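PDB 4OH1: L-iditol 2-dehydrogenase from Clostridium scindens, which probably oxidises sugar alcohols such as L-iditol with NAD+ as a zinc-containing member of the medium-chain alcohol dehydrogenase family. Local coordinates for residues L163-Q168 with H296-G301; E34-K39 with G78-V83; L5-I10 with S66-S71; I320-H325 with K341-V346; I201-I206 with N217-A222. One frame throughout, in Å; residues are numbered along the deposited sequence.

Interaction 1 of 5, residues L163-Q168 with H296-G301; sequences LSSAEQ and HGMIQG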
# COMPACT_ATOMS: atom_id res chain seq x y z
N LEU A 163 -7.68 -16.19 3.36
CA LEU A 163 -7.39 -15.07 2.48
C LEU A 163 -6.88 -13.88 3.25
O LEU A 163 -5.93 -13.24 2.80
CB LEU A 163 -8.61 -14.64 1.65
CG LEU A 163 -8.94 -15.54 0.48
CD1 LEU A 163 -10.37 -15.39 0.09
CD2 LEU A 163 -8.10 -15.22 -0.71
N SER A 164 -7.48 -13.55 4.38
CA SER A 164 -7.02 -12.40 5.16
C SER A 164 -5.62 -12.55 5.72
O SER A 164 -4.90 -11.58 5.81
CB SER A 164 -7.92 -12.15 6.37
OG SER A 164 -9.23 -12.02 5.91
N SER A 165 -5.32 -13.73 6.19
CA SER A 165 -4.04 -14.06 6.74
C SER A 165 -2.99 -14.03 5.62
O SER A 165 -1.94 -13.44 5.80
CB SER A 165 -4.11 -15.47 7.39
OG SER A 165 -5.02 -15.39 8.50
N ALA A 166 -3.30 -14.58 4.46
CA ALA A 166 -2.35 -14.53 3.36
C ALA A 166 -2.06 -13.12 2.94
O ALA A 166 -0.92 -12.76 2.71
CB ALA A 166 -2.80 -15.33 2.16
N GLU A 167 -3.08 -12.29 2.92
CA GLU A 167 -2.90 -10.93 2.53
C GLU A 167 -2.14 -10.18 3.55
O GLU A 167 -1.33 -9.33 3.24
CB GLU A 167 -4.26 -10.27 2.32
CG GLU A 167 -4.90 -10.76 1.06
CD GLU A 167 -6.35 -10.32 0.84
OE1 GLU A 167 -6.99 -9.79 1.78
OE2 GLU A 167 -6.84 -10.53 -0.31
N GLN A 168 -2.40 -10.47 4.80
CA GLN A 168 -1.68 -9.81 5.88
C GLN A 168 -0.18 -10.22 5.91
O GLN A 168 0.67 -9.44 6.22
CB GLN A 168 -2.36 -10.11 7.19
CG GLN A 168 -1.72 -9.46 8.37
CD GLN A 168 -1.73 -7.94 8.28
OE1 GLN A 168 -2.60 -7.30 8.84
NE2 GLN A 168 -0.71 -7.35 7.63
N HIS A 296 2.22 -9.47 13.06
CA HIS A 296 0.83 -9.07 12.93
C HIS A 296 -0.09 -10.07 13.57
O HIS A 296 0.14 -11.30 13.52
CB HIS A 296 0.39 -9.06 11.47
CG HIS A 296 1.32 -8.35 10.55
ND1 HIS A 296 1.33 -6.99 10.42
CD2 HIS A 296 2.25 -8.82 9.68
CE1 HIS A 296 2.24 -6.64 9.53
NE2 HIS A 296 2.82 -7.73 9.08
N GLY A 297 -1.19 -9.54 14.08
CA GLY A 297 -2.36 -10.34 14.36
C GLY A 297 -3.39 -10.31 13.23
O GLY A 297 -3.23 -9.64 12.20
N MSE A 298 -4.48 -11.05 13.44
CA MSE A 298 -5.56 -11.21 12.45
C MSE A 298 -6.87 -11.61 13.19
O MSE A 298 -6.96 -12.71 13.76
CB MSE A 298 -5.15 -12.29 11.43
CG MSE A 298 -5.54 -11.99 9.96
SE MSE A 298 -7.46 -11.87 9.82
CE MSE A 298 -7.81 -13.82 10.00
N ILE A 299 -7.86 -10.70 13.21
CA ILE A 299 -9.22 -11.08 13.68
C ILE A 299 -10.36 -10.96 12.64
O ILE A 299 -10.72 -9.86 12.17
CB ILE A 299 -9.67 -10.38 15.01
CG1 ILE A 299 -11.00 -11.07 15.52
CG2 ILE A 299 -9.73 -8.83 14.83
CD1 ILE A 299 -11.22 -11.24 17.03
N GLN A 300 -10.89 -12.13 12.31
CA GLN A 300 -12.12 -12.35 11.50
C GLN A 300 -11.93 -12.13 10.02
O GLN A 300 -12.42 -12.95 9.24
CB GLN A 300 -13.33 -11.53 11.99
CG GLN A 300 -13.95 -12.01 13.27
CD GLN A 300 -15.24 -11.27 13.62
OE1 GLN A 300 -15.89 -10.66 12.76
NE2 GLN A 300 -15.60 -11.30 14.90
N GLY A 301 -11.24 -11.07 9.62
CA GLY A 301 -11.26 -10.63 8.22
C GLY A 301 -12.47 -9.67 8.02
O GLY A 301 -13.44 -9.66 8.82
O HOH W 1 -4.43 -8.40 10.25
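A first torsion of -179° swings CG of Gln168 opposite the main-chain nitrogen, and a bend at chi2 (61°) lays the carboxamide flat over the His296 ring. The contact joins the end of helix 156-168 to strand 294-297, the last strand, within this chain, of the Rossmann-type parallel sheet, and to the loop that follows it. Amide and imidazole stack with planes 11° apart, and Gln168 NE2 sits 3.4 Å above the centre of the His296 ring. There it stands at an angle too poor for a hydrogen bond to ND1; the ring nitrogens have other partners: NE2 bonds to Asp267, ND1 to His294 of a second subunit, whose strand continues the sheet across the interface. The other end of the amide is bridged by a water, which donates to both Gln168 OE1 and Gly297 O.

Nearer the start of the segment, Ser164 and Ser165 of the helix meet selenomethionine Met298, whose chain folds at chi2 and chi3. Its SE comes within 3.5 Å of Ser164 CB, while its CE is 3.5 Å from Ser165 OG; these hydroxyls bond within the helix, to Thr160 O and Val161 O. Beyond them the backbone itself closes in, Gly301 CA lying 3.4 Å from Ser164 OG.

Interaction 2 of 5, residues E34-K39 with G78-V83; sequences EEIRIK and GVIDKV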
# COMPACT_ATOMS: atom_id res chain seq x y z
N GLU A 34 -36.24 -7.76 7.05
CA GLU A 34 -34.92 -7.71 6.47
C GLU A 34 -34.11 -9.00 6.59
O GLU A 34 -32.91 -9.00 6.26
CB GLU A 34 -34.14 -6.55 7.07
CG GLU A 34 -34.84 -5.24 6.80
CD GLU A 34 -34.00 -4.06 7.16
OE1 GLU A 34 -32.81 -4.21 7.53
OE2 GLU A 34 -34.54 -2.96 7.08
N GLU A 35 -34.77 -10.08 7.01
CA GLU A 35 -34.10 -11.33 7.29
C GLU A 35 -34.44 -12.36 6.25
O GLU A 35 -35.34 -12.17 5.47
CB GLU A 35 -34.47 -11.86 8.68
CG GLU A 35 -33.82 -11.07 9.79
CD GLU A 35 -34.27 -11.51 11.19
OE1 GLU A 35 -35.34 -12.11 11.39
OE2 GLU A 35 -33.52 -11.20 12.12
N ILE A 36 -33.69 -13.46 6.27
CA ILE A 36 -33.77 -14.49 5.25
C ILE A 36 -33.57 -15.79 5.99
O ILE A 36 -32.67 -15.90 6.83
CB ILE A 36 -32.62 -14.32 4.23
CG1 ILE A 36 -32.72 -12.97 3.53
CG2 ILE A 36 -32.66 -15.41 3.21
CD1 ILE A 36 -31.76 -12.82 2.42
N ARG A 37 -34.38 -16.78 5.66
CA ARG A 37 -34.19 -18.09 6.21
C ARG A 37 -33.59 -18.98 5.14
O ARG A 37 -34.02 -19.00 3.99
CB ARG A 37 -35.50 -18.67 6.70
CG ARG A 37 -35.31 -20.04 7.30
CD ARG A 37 -36.52 -20.91 7.04
NE ARG A 37 -37.56 -20.48 7.91
CZ ARG A 37 -38.86 -20.53 7.64
NH1 ARG A 37 -39.36 -20.99 6.50
NH2 ARG A 37 -39.68 -20.08 8.57
N ILE A 38 -32.56 -19.71 5.57
CA ILE A 38 -31.82 -20.63 4.75
C ILE A 38 -32.20 -22.02 5.12
O ILE A 38 -32.24 -22.37 6.29
CB ILE A 38 -30.24 -20.59 5.02
CG1 ILE A 38 -29.67 -19.21 4.87
CG2 ILE A 38 -29.49 -21.48 4.09
CD1 ILE A 38 -30.29 -18.52 3.71
N LYS A 39 -32.37 -22.83 4.12
CA LYS A 39 -32.37 -24.23 4.36
C LYS A 39 -30.90 -24.66 4.21
O LYS A 39 -30.33 -24.57 3.12
CB LYS A 39 -33.18 -24.94 3.32
CG LYS A 39 -33.38 -26.33 3.69
CD LYS A 39 -33.62 -27.24 2.54
CE LYS A 39 -34.05 -28.58 3.13
NZ LYS A 39 -34.15 -29.57 2.06
N GLY A 78 -26.37 -23.25 1.70
CA GLY A 78 -27.64 -23.87 1.43
C GLY A 78 -28.44 -23.06 0.46
O GLY A 78 -27.88 -22.39 -0.40
N VAL A 79 -29.77 -23.11 0.61
CA VAL A 79 -30.70 -22.51 -0.35
C VAL A 79 -31.68 -21.63 0.44
O VAL A 79 -32.12 -22.00 1.53
CB VAL A 79 -31.41 -23.60 -1.13
CG1 VAL A 79 -32.35 -23.02 -2.11
CG2 VAL A 79 -30.40 -24.45 -1.88
N ILE A 80 -32.01 -20.46 -0.08
CA ILE A 80 -32.98 -19.60 0.54
C ILE A 80 -34.36 -20.30 0.56
O ILE A 80 -34.83 -20.80 -0.45
CB ILE A 80 -33.09 -18.27 -0.18
CG1 ILE A 80 -31.76 -17.51 -0.08
CG2 ILE A 80 -34.23 -17.44 0.43
CD1 ILE A 80 -31.82 -16.02 -0.44
N ASP A 81 -34.95 -20.33 1.75
CA ASP A 81 -36.21 -20.99 2.02
C ASP A 81 -37.35 -19.98 2.22
O ASP A 81 -38.48 -20.29 1.91
CB ASP A 81 -36.07 -21.77 3.31
CG ASP A 81 -37.28 -22.58 3.62
OD1 ASP A 81 -37.56 -23.51 2.84
OD2 ASP A 81 -37.94 -22.31 4.66
N LYS A 82 -37.06 -18.79 2.72
CA LYS A 82 -38.06 -17.78 2.93
C LYS A 82 -37.40 -16.42 3.17
O LYS A 82 -36.34 -16.33 3.81
CB LYS A 82 -38.88 -18.12 4.15
CG LYS A 82 -39.85 -17.06 4.57
CD LYS A 82 -40.88 -17.63 5.53
CE LYS A 82 -41.88 -16.56 6.05
NZ LYS A 82 -42.68 -17.16 7.14
N VAL A 83 -38.03 -15.39 2.63
CA VAL A 83 -37.46 -14.05 2.54
C VAL A 83 -38.45 -13.02 3.16
O VAL A 83 -39.59 -12.99 2.80
CB VAL A 83 -37.26 -13.69 1.02
CG1 VAL A 83 -36.65 -12.31 0.89
CG2 VAL A 83 -36.33 -14.64 0.34
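Arg37 and the pair Asp81-Lys82 form a classic beta bulge between the antiparallel strands 35-44 and 75-83 of the GroES-like domain, and the two faces of the sheet differ sharply around it. The extra residue slips the register by one, so that Arg37 O receives two N-H groups from the same face of its carbonyl plane: Asp81 N at 2.8 Å and Lys82 N at a longer 3.3 Å. Beyond the bulge the regular pairing resumes with Lys39 and Val79, which exchange hydrogen bonds in both directions.

The tightly packed side is apolar. Ile36 turns its CG2 branch onto Ile80, 3.8 Å from Ile80 CG2, and Ile38 CD1 touches Ile80 CG1 more loosely; Val98 of strand 97-100 closes over Ile38 and Ile80.

The other side, with Arg37, Lys39, Val79 and Lys82, is more polar and more open, and there Arg37 and Lys82 are tied by ion pairs. Arg37 and Asp81 run side by side. Although their planes are 41° apart, the acid oxygen still lies close to the guanidinium plane. Lys82 passes its CB over one guanidinium face, 3.7 Å from Arg37 NH1. Glu30 pairs with both cations, Arg37 NH2 and Lys82 NZ, and so probably holds them together. The salt bridge to Asp81 is short, Arg37 NH1 to Asp81 OD2 at 2.7 Å and 164°.

Interaction 3 of 5, residues L5-I10 with S66-S71; sequences LFVTSI and SMLPMS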
# COMPACT_ATOMS: atom_id res chain seq x y z
N LEU A 5 -28.11 -29.07 16.38
CA LEU A 5 -27.08 -29.49 17.33
C LEU A 5 -26.71 -28.35 18.25
O LEU A 5 -26.62 -27.23 17.80
CB LEU A 5 -25.82 -29.88 16.60
CG LEU A 5 -26.06 -30.87 15.48
CD1 LEU A 5 -24.74 -31.28 14.83
CD2 LEU A 5 -26.79 -32.06 16.00
N PHE A 6 -26.44 -28.67 19.50
CA PHE A 6 -26.06 -27.72 20.51
C PHE A 6 -24.86 -28.26 21.24
O PHE A 6 -24.66 -29.49 21.36
CB PHE A 6 -27.21 -27.55 21.51
CG PHE A 6 -28.43 -26.89 20.94
CD1 PHE A 6 -29.37 -27.64 20.22
CD2 PHE A 6 -28.64 -25.53 21.12
CE1 PHE A 6 -30.49 -27.03 19.68
CE2 PHE A 6 -29.78 -24.91 20.57
CZ PHE A 6 -30.70 -25.67 19.84
N VAL A 7 -24.05 -27.35 21.73
CA VAL A 7 -22.95 -27.69 22.60
C VAL A 7 -23.61 -27.85 23.95
O VAL A 7 -24.18 -26.87 24.44
CB VAL A 7 -21.92 -26.55 22.68
CG1 VAL A 7 -20.84 -26.86 23.72
CG2 VAL A 7 -21.27 -26.35 21.33
N THR A 8 -23.58 -29.07 24.51
CA THR A 8 -24.21 -29.39 25.80
C THR A 8 -23.26 -29.38 27.01
O THR A 8 -23.69 -29.12 28.12
CB THR A 8 -24.99 -30.73 25.72
OG1 THR A 8 -24.19 -31.75 25.11
CG2 THR A 8 -26.28 -30.56 24.89
N SER A 9 -21.97 -29.64 26.80
CA SER A 9 -20.95 -29.40 27.82
C SER A 9 -19.64 -29.00 27.17
O SER A 9 -19.41 -29.31 26.01
CB SER A 9 -20.73 -30.67 28.62
OG SER A 9 -20.07 -31.64 27.81
N ILE A 10 -18.78 -28.33 27.93
CA ILE A 10 -17.41 -27.98 27.47
C ILE A 10 -16.37 -28.70 28.32
O ILE A 10 -16.74 -29.38 29.29
CB ILE A 10 -17.12 -26.46 27.57
CG1 ILE A 10 -17.64 -25.93 28.92
CG2 ILE A 10 -17.75 -25.70 26.38
CD1 ILE A 10 -16.90 -24.72 29.43
N SER A 66 -22.08 -20.89 31.56
CA SER A 66 -23.27 -20.10 31.91
C SER A 66 -24.42 -20.31 30.92
O SER A 66 -25.58 -20.40 31.31
CB SER A 66 -22.91 -18.60 31.97
N MSE A 67 -24.11 -20.44 29.64
CA MSE A 67 -25.15 -20.39 28.64
C MSE A 67 -25.35 -21.65 27.80
O MSE A 67 -25.91 -21.58 26.70
CB MSE A 67 -24.85 -19.25 27.72
CG MSE A 67 -23.61 -19.47 26.93
SE MSE A 67 -23.51 -18.11 25.61
CE MSE A 67 -25.41 -17.95 25.05
N LEU A 68 -24.88 -22.79 28.30
CA LEU A 68 -25.17 -24.08 27.68
C LEU A 68 -26.61 -24.34 27.99
O LEU A 68 -27.07 -23.87 29.01
CB LEU A 68 -24.28 -25.19 28.25
CG LEU A 68 -22.76 -24.98 28.09
CD1 LEU A 68 -22.01 -26.10 28.75
CD2 LEU A 68 -22.31 -24.84 26.63
N PRO A 69 -27.35 -25.03 27.11
CA PRO A 69 -26.97 -25.53 25.77
C PRO A 69 -26.86 -24.41 24.74
O PRO A 69 -27.67 -23.49 24.72
CB PRO A 69 -28.10 -26.51 25.42
CG PRO A 69 -29.28 -26.07 26.21
CD PRO A 69 -28.78 -25.28 27.40
N MSE A 70 -25.85 -24.48 23.89
CA MSE A 70 -25.52 -23.36 23.03
C MSE A 70 -25.54 -23.74 21.56
O MSE A 70 -24.95 -24.76 21.17
CB MSE A 70 -24.15 -22.90 23.43
CG MSE A 70 -23.75 -21.60 22.87
SE MSE A 70 -21.89 -21.30 23.37
CE MSE A 70 -20.91 -22.59 22.23
N SER A 71 -26.23 -22.96 20.76
CA SER A 71 -26.22 -23.18 19.31
C SER A 71 -24.83 -22.92 18.78
O SER A 71 -24.10 -22.14 19.36
CB SER A 71 -27.23 -22.28 18.60
OG SER A 71 -26.84 -20.92 18.75
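Val7 N gives the shortest polar bond of this contact, 2.8 Å to Met70 O, and the exchange is returned by Met70 N, 3.0 Å from Val7 O. The same two carbonyls also receive CA-H...O contacts: Phe6 CA lies 3.2 Å from Met70 O, and Pro69 CA approaches Val7 O. The two N-H...O bonds make Val7 and Met70 an antiparallel hydrogen-bonded pair at the edge of a small three-stranded sheet, in which strand 2-9 lies between 20-26 and the short, weakly bonded 70-71. A cis peptide bond before Pro69 precedes the pair.

On one face Val7 and selenomethionine Met70 run alongside each other in the same direction. Met70 keeps its CG anti to N and bends only at chi3 (72°), which brings its CE to 3.9 Å from Val7 CG2; Ile52 of helix 48-54 packs on both residues. Leu68 spreads its two methyls along strand 2-9: CD2 reaches Val7 CG1 at 3.8 Å, whereas CD1 rests 3.6 Å from Ser9 CA, near Ile10. On the face of Phe6 the contact is with backbone more than side chain. The ring leans obliquely against the Met70-Ser71 peptide, Phe6 CD2 being 3.5 Å from Ser71 N, and Phe6 CB meets Pro69 CB.

Interaction 4 of 5, residues I320-H325 with K341-V346; sequences IIQKEH and KYAKIV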
# COMPACT_ATOMS: atom_id res chain seq x y z
N ILE A 320 -8.85 -31.33 0.95
CA ILE A 320 -9.02 -30.62 2.18
C ILE A 320 -10.21 -31.18 2.93
O ILE A 320 -10.08 -31.54 4.11
CB ILE A 320 -9.22 -29.13 1.88
CG1 ILE A 320 -7.95 -28.57 1.21
CG2 ILE A 320 -9.56 -28.37 3.16
CD1 ILE A 320 -7.99 -27.06 0.89
N ILE A 321 -11.36 -31.26 2.25
CA ILE A 321 -12.51 -31.89 2.85
C ILE A 321 -12.27 -33.35 2.81
O ILE A 321 -12.31 -33.93 1.76
CB ILE A 321 -13.80 -31.61 2.12
CG1 ILE A 321 -14.09 -30.12 2.15
CG2 ILE A 321 -14.92 -32.35 2.85
CD1 ILE A 321 -15.12 -29.63 1.12
N GLN A 322 -12.01 -33.95 3.95
CA GLN A 322 -11.63 -35.36 3.95
C GLN A 322 -12.72 -36.24 4.48
O GLN A 322 -12.58 -37.43 4.39
CB GLN A 322 -10.40 -35.58 4.80
CG GLN A 322 -9.27 -34.69 4.37
CD GLN A 322 -7.95 -35.14 4.86
OE1 GLN A 322 -7.54 -34.85 6.00
NE2 GLN A 322 -7.22 -35.80 3.98
N LYS A 323 -13.78 -35.70 5.05
CA LYS A 323 -14.89 -36.53 5.53
C LYS A 323 -16.18 -35.80 5.33
O LYS A 323 -16.24 -34.62 5.62
CB LYS A 323 -14.78 -36.74 7.04
CG LYS A 323 -13.85 -37.78 7.46
CD LYS A 323 -14.51 -39.12 7.35
CE LYS A 323 -13.52 -40.20 7.69
NZ LYS A 323 -14.28 -41.45 7.61
N GLU A 324 -17.22 -36.52 4.92
CA GLU A 324 -18.56 -36.01 4.87
C GLU A 324 -19.44 -36.97 5.63
O GLU A 324 -19.36 -38.17 5.41
CB GLU A 324 -19.04 -35.95 3.42
CG GLU A 324 -20.55 -35.65 3.26
CD GLU A 324 -20.99 -35.56 1.79
OE1 GLU A 324 -20.10 -35.55 0.92
OE2 GLU A 324 -22.22 -35.51 1.50
N HIS A 325 -20.28 -36.45 6.53
CA HIS A 325 -21.30 -37.23 7.21
C HIS A 325 -22.67 -36.59 7.05
O HIS A 325 -22.77 -35.41 6.75
CB HIS A 325 -20.99 -37.31 8.69
CG HIS A 325 -19.74 -38.05 9.02
ND1 HIS A 325 -19.68 -39.42 9.11
CD2 HIS A 325 -18.50 -37.61 9.34
CE1 HIS A 325 -18.47 -39.79 9.46
NE2 HIS A 325 -17.73 -38.71 9.60
N LYS A 341 -7.61 -36.22 13.23
CA LYS A 341 -6.94 -36.77 12.07
C LYS A 341 -7.18 -35.99 10.78
O LYS A 341 -6.35 -36.09 9.89
CB LYS A 341 -7.36 -38.23 11.82
CG LYS A 341 -7.18 -39.13 13.05
CD LYS A 341 -7.39 -40.61 12.75
CE LYS A 341 -6.21 -41.12 11.95
NZ LYS A 341 -6.19 -42.58 11.86
N TYR A 342 -8.29 -35.24 10.67
CA TYR A 342 -8.80 -34.79 9.35
C TYR A 342 -8.67 -33.31 9.18
O TYR A 342 -8.79 -32.55 10.16
CB TYR A 342 -10.26 -35.22 9.13
CG TYR A 342 -10.43 -36.69 9.31
CD1 TYR A 342 -10.01 -37.57 8.32
CD2 TYR A 342 -10.94 -37.22 10.49
CE1 TYR A 342 -10.15 -38.94 8.47
CE2 TYR A 342 -11.06 -38.60 10.67
CZ TYR A 342 -10.65 -39.45 9.66
OH TYR A 342 -10.77 -40.80 9.83
N ALA A 343 -8.46 -32.87 7.93
CA ALA A 343 -8.28 -31.46 7.70
C ALA A 343 -9.61 -30.71 7.89
O ALA A 343 -9.69 -29.78 8.66
CB ALA A 343 -7.67 -31.19 6.32
N LYS A 344 -10.64 -31.11 7.16
CA LYS A 344 -11.99 -30.54 7.29
C LYS A 344 -13.03 -31.65 7.16
O LYS A 344 -12.90 -32.56 6.32
CB LYS A 344 -12.31 -29.46 6.23
CG LYS A 344 -11.66 -28.10 6.43
CD LYS A 344 -12.03 -27.41 7.72
CE LYS A 344 -13.19 -26.48 7.57
NZ LYS A 344 -13.36 -25.65 8.81
N ILE A 345 -14.06 -31.52 8.00
CA ILE A 345 -15.21 -32.41 8.00
C ILE A 345 -16.47 -31.62 7.67
O ILE A 345 -16.69 -30.55 8.23
CB ILE A 345 -15.39 -33.03 9.36
CG1 ILE A 345 -14.14 -33.84 9.74
CG2 ILE A 345 -16.61 -33.97 9.36
CD1 ILE A 345 -13.98 -34.01 11.27
N VAL A 346 -17.28 -32.16 6.74
CA VAL A 346 -18.57 -31.54 6.45
C VAL A 346 -19.72 -32.45 6.79
O VAL A 346 -19.64 -33.67 6.65
CB VAL A 346 -18.76 -31.06 4.97
CG1 VAL A 346 -17.80 -29.99 4.68
CG2 VAL A 346 -18.58 -32.21 3.96
O HOH W 2 -5.46 -34.59 7.71
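Gln322 N to Lys344 O, Val346 N to Lys323 O and His325 N to Val346 O, each 2.9 Å, join strands 321-326 and 344-348 in parallel, their local axes 24° apart, with a beta bulge at Gln322 that shifts the register by one.

Gln322, the residue at the bulge, uses its side chain as a further backbone partner. Its OE1 takes Ala343 N at 2.9 Å, in the amide plane and on a lone pair; a water also donates to this oxygen and to Lys341 O. The adjoining Lys323 folds at chi2 (-81°) to lay its aliphatic chain over Tyr342: CG stands 3.9 Å from the ring centroid and 9° off the normal, a CH-pi contact, and CE continues to 3.5 Å from Tyr342 OH. Lys341 CB lies over the opposite face of that ring. Ile321 CG2 meets Val346 CG2 at 3.8 Å, the two side chains set roughly perpendicular, and Glu324 CB packs on the same valine methyl.

These strands and helix 330-338 form a beta-alpha-beta unit. The helix packs on His325, Tyr342 and Ile345, while helix 150-153 lies against Ile321 and Val346, and helix 184-194 against Ile320 and Lys344. Strand 344-348 also pairs with 35-44, and Lys344 reaches from it to a salt bridge with the zinc ligand Glu75.

Interaction 5 of 5, residues I201-I206 with N217-A222; sequences ITVFDI and NGADYA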
# COMPACT_ATOMS: atom_id res chain seq x y z
N ILE A 201 7.26 -22.81 -0.62
CA ILE A 201 6.21 -23.02 0.40
C ILE A 201 6.60 -24.20 1.27
O ILE A 201 6.75 -25.29 0.78
CB ILE A 201 4.86 -23.30 -0.21
CG1 ILE A 201 4.45 -22.15 -1.14
CG2 ILE A 201 3.83 -23.44 0.86
CD1 ILE A 201 3.24 -22.39 -2.06
N THR A 202 6.81 -23.97 2.56
CA THR A 202 7.18 -25.04 3.51
C THR A 202 6.17 -25.10 4.62
O THR A 202 5.88 -24.10 5.28
CB THR A 202 8.53 -24.73 4.14
OG1 THR A 202 9.50 -24.57 3.11
CG2 THR A 202 8.97 -25.83 5.08
N VAL A 203 5.62 -26.27 4.84
CA VAL A 203 4.66 -26.50 5.93
C VAL A 203 5.31 -27.27 7.07
O VAL A 203 6.14 -28.19 6.87
CB VAL A 203 3.42 -27.24 5.40
CG1 VAL A 203 2.43 -27.62 6.51
CG2 VAL A 203 2.70 -26.38 4.35
N PHE A 204 4.92 -26.90 8.29
CA PHE A 204 5.46 -27.53 9.49
C PHE A 204 4.33 -28.18 10.28
O PHE A 204 3.30 -27.57 10.44
CB PHE A 204 6.18 -26.48 10.36
CG PHE A 204 7.34 -25.83 9.71
CD1 PHE A 204 7.15 -24.78 8.81
CD2 PHE A 204 8.65 -26.19 10.03
CE1 PHE A 204 8.23 -24.13 8.22
CE2 PHE A 204 9.72 -25.53 9.44
CZ PHE A 204 9.47 -24.49 8.52
N ASP A 205 4.52 -29.41 10.73
CA ASP A 205 3.55 -30.04 11.65
C ASP A 205 4.23 -31.14 12.45
O ASP A 205 5.35 -31.49 12.11
CB ASP A 205 2.37 -30.63 10.84
CG ASP A 205 1.11 -30.87 11.67
OD1 ASP A 205 0.98 -31.94 12.35
OD2 ASP A 205 0.20 -30.01 11.66
N ILE A 206 3.56 -31.73 13.46
CA ILE A 206 4.06 -32.95 14.19
C ILE A 206 3.74 -34.27 13.47
O ILE A 206 4.46 -35.29 13.52
CB ILE A 206 3.40 -33.09 15.55
CG1 ILE A 206 3.42 -31.77 16.32
CG2 ILE A 206 4.13 -34.15 16.37
CD1 ILE A 206 4.78 -31.08 16.26
N ASN A 217 -1.21 -30.85 -1.45
CA ASN A 217 -1.88 -29.58 -1.72
C ASN A 217 -1.01 -28.55 -2.44
O ASN A 217 -1.49 -27.47 -2.73
CB ASN A 217 -2.44 -28.97 -0.41
CG ASN A 217 -3.80 -29.52 -0.07
OD1 ASN A 217 -4.81 -28.97 -0.44
ND2 ASN A 217 -3.82 -30.67 0.56
N GLY A 218 0.26 -28.87 -2.71
CA GLY A 218 1.16 -27.95 -3.42
C GLY A 218 2.35 -27.41 -2.65
O GLY A 218 3.06 -26.58 -3.17
N ALA A 219 2.62 -27.88 -1.44
CA ALA A 219 3.74 -27.37 -0.72
C ALA A 219 4.98 -27.91 -1.36
O ALA A 219 4.99 -29.02 -1.80
CB ALA A 219 3.69 -27.83 0.68
N ASP A 220 6.05 -27.14 -1.34
CA ASP A 220 7.35 -27.63 -1.81
C ASP A 220 8.00 -28.53 -0.77
O ASP A 220 8.58 -29.55 -1.11
CB ASP A 220 8.29 -26.45 -2.16
CG ASP A 220 7.70 -25.52 -3.20
OD1 ASP A 220 7.62 -25.93 -4.35
OD2 ASP A 220 7.24 -24.40 -2.90
N TYR A 221 7.93 -28.15 0.50
CA TYR A 221 8.53 -28.95 1.54
C TYR A 221 7.55 -29.07 2.69
O TYR A 221 6.72 -28.18 2.92
CB TYR A 221 9.82 -28.28 2.03
CG TYR A 221 10.80 -28.03 0.93
CD1 TYR A 221 11.47 -29.09 0.32
CD2 TYR A 221 11.01 -26.77 0.45
CE1 TYR A 221 12.35 -28.89 -0.69
CE2 TYR A 221 11.90 -26.55 -0.61
CZ TYR A 221 12.55 -27.63 -1.15
OH TYR A 221 13.41 -27.47 -2.18
N ALA A 222 7.68 -30.14 3.42
CA ALA A 222 6.84 -30.39 4.57
C ALA A 222 7.68 -31.01 5.66
O ALA A 222 8.24 -32.06 5.47
CB ALA A 222 5.71 -31.29 4.20
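Ile201 and Asp220 meet through hydrogen bonds on both sides of one residue. Ile201 O accepts two donors, Tyr221 N at 3.1 Å and Asp220 N at 2.9 Å, both in its carbonyl plane. Ile201 N in turn gives its hydrogen to Asp220 OD2 at 2.8 Å, on the lone pair directed away from the other carboxylate oxygen. Asp220 OD2 also forms a salt bridge with Arg314 of a third subunit, which should favour the charged carboxylate. Val203 N to Tyr221 O, 2.9 Å, carries the pairing onward.

Apolar contacts are sparse: Ala219 CB touches Val203 CG2, 4.1 Å away, and more loosely Ile201 CG2. Where Thr202 and Tyr221 pair, Thr202 OG1 lies 3.8 Å from Tyr221 CD2 at the ring edge; the threonine hydroxyl is hydrogen-bonded to Tyr242 OH.

Gly218, with positive phi (115°), ends helix 208-216 in a Schellman motif and turns the chain into strand 221-224. Strand 200-205, this helix and strand 221-224 thus form a beta-alpha-beta crossover at one margin of the Rossmann-type parallel sheet.

How the interactions relate
The five contacts illustrate how a two-domain dehydrogenase is put together. Interactions 1 and 5 involve opposite margins, within the chain, of the six-stranded parallel sheet of the Rossmann-type domain, strands 294-297 and 221-224; their centres are about 20 Å apart and both touch the third subunit. Interaction 2 belongs to the GroES-like domain and shares a mixed sheet with interaction 4, since strands 35-44 and 344-348 are neighbours. Interaction 4 also touches interaction 5, Ile320 CG1 lying 3.6 Å from Asn217 OD1, so the C-terminal beta-alpha-beta unit meets both domains. Interactions 2 and 3 alternate along the chain before the others, with centres about 24 Å apart; interaction 5 falls between the two segments of interaction 1, and interaction 4 comes last.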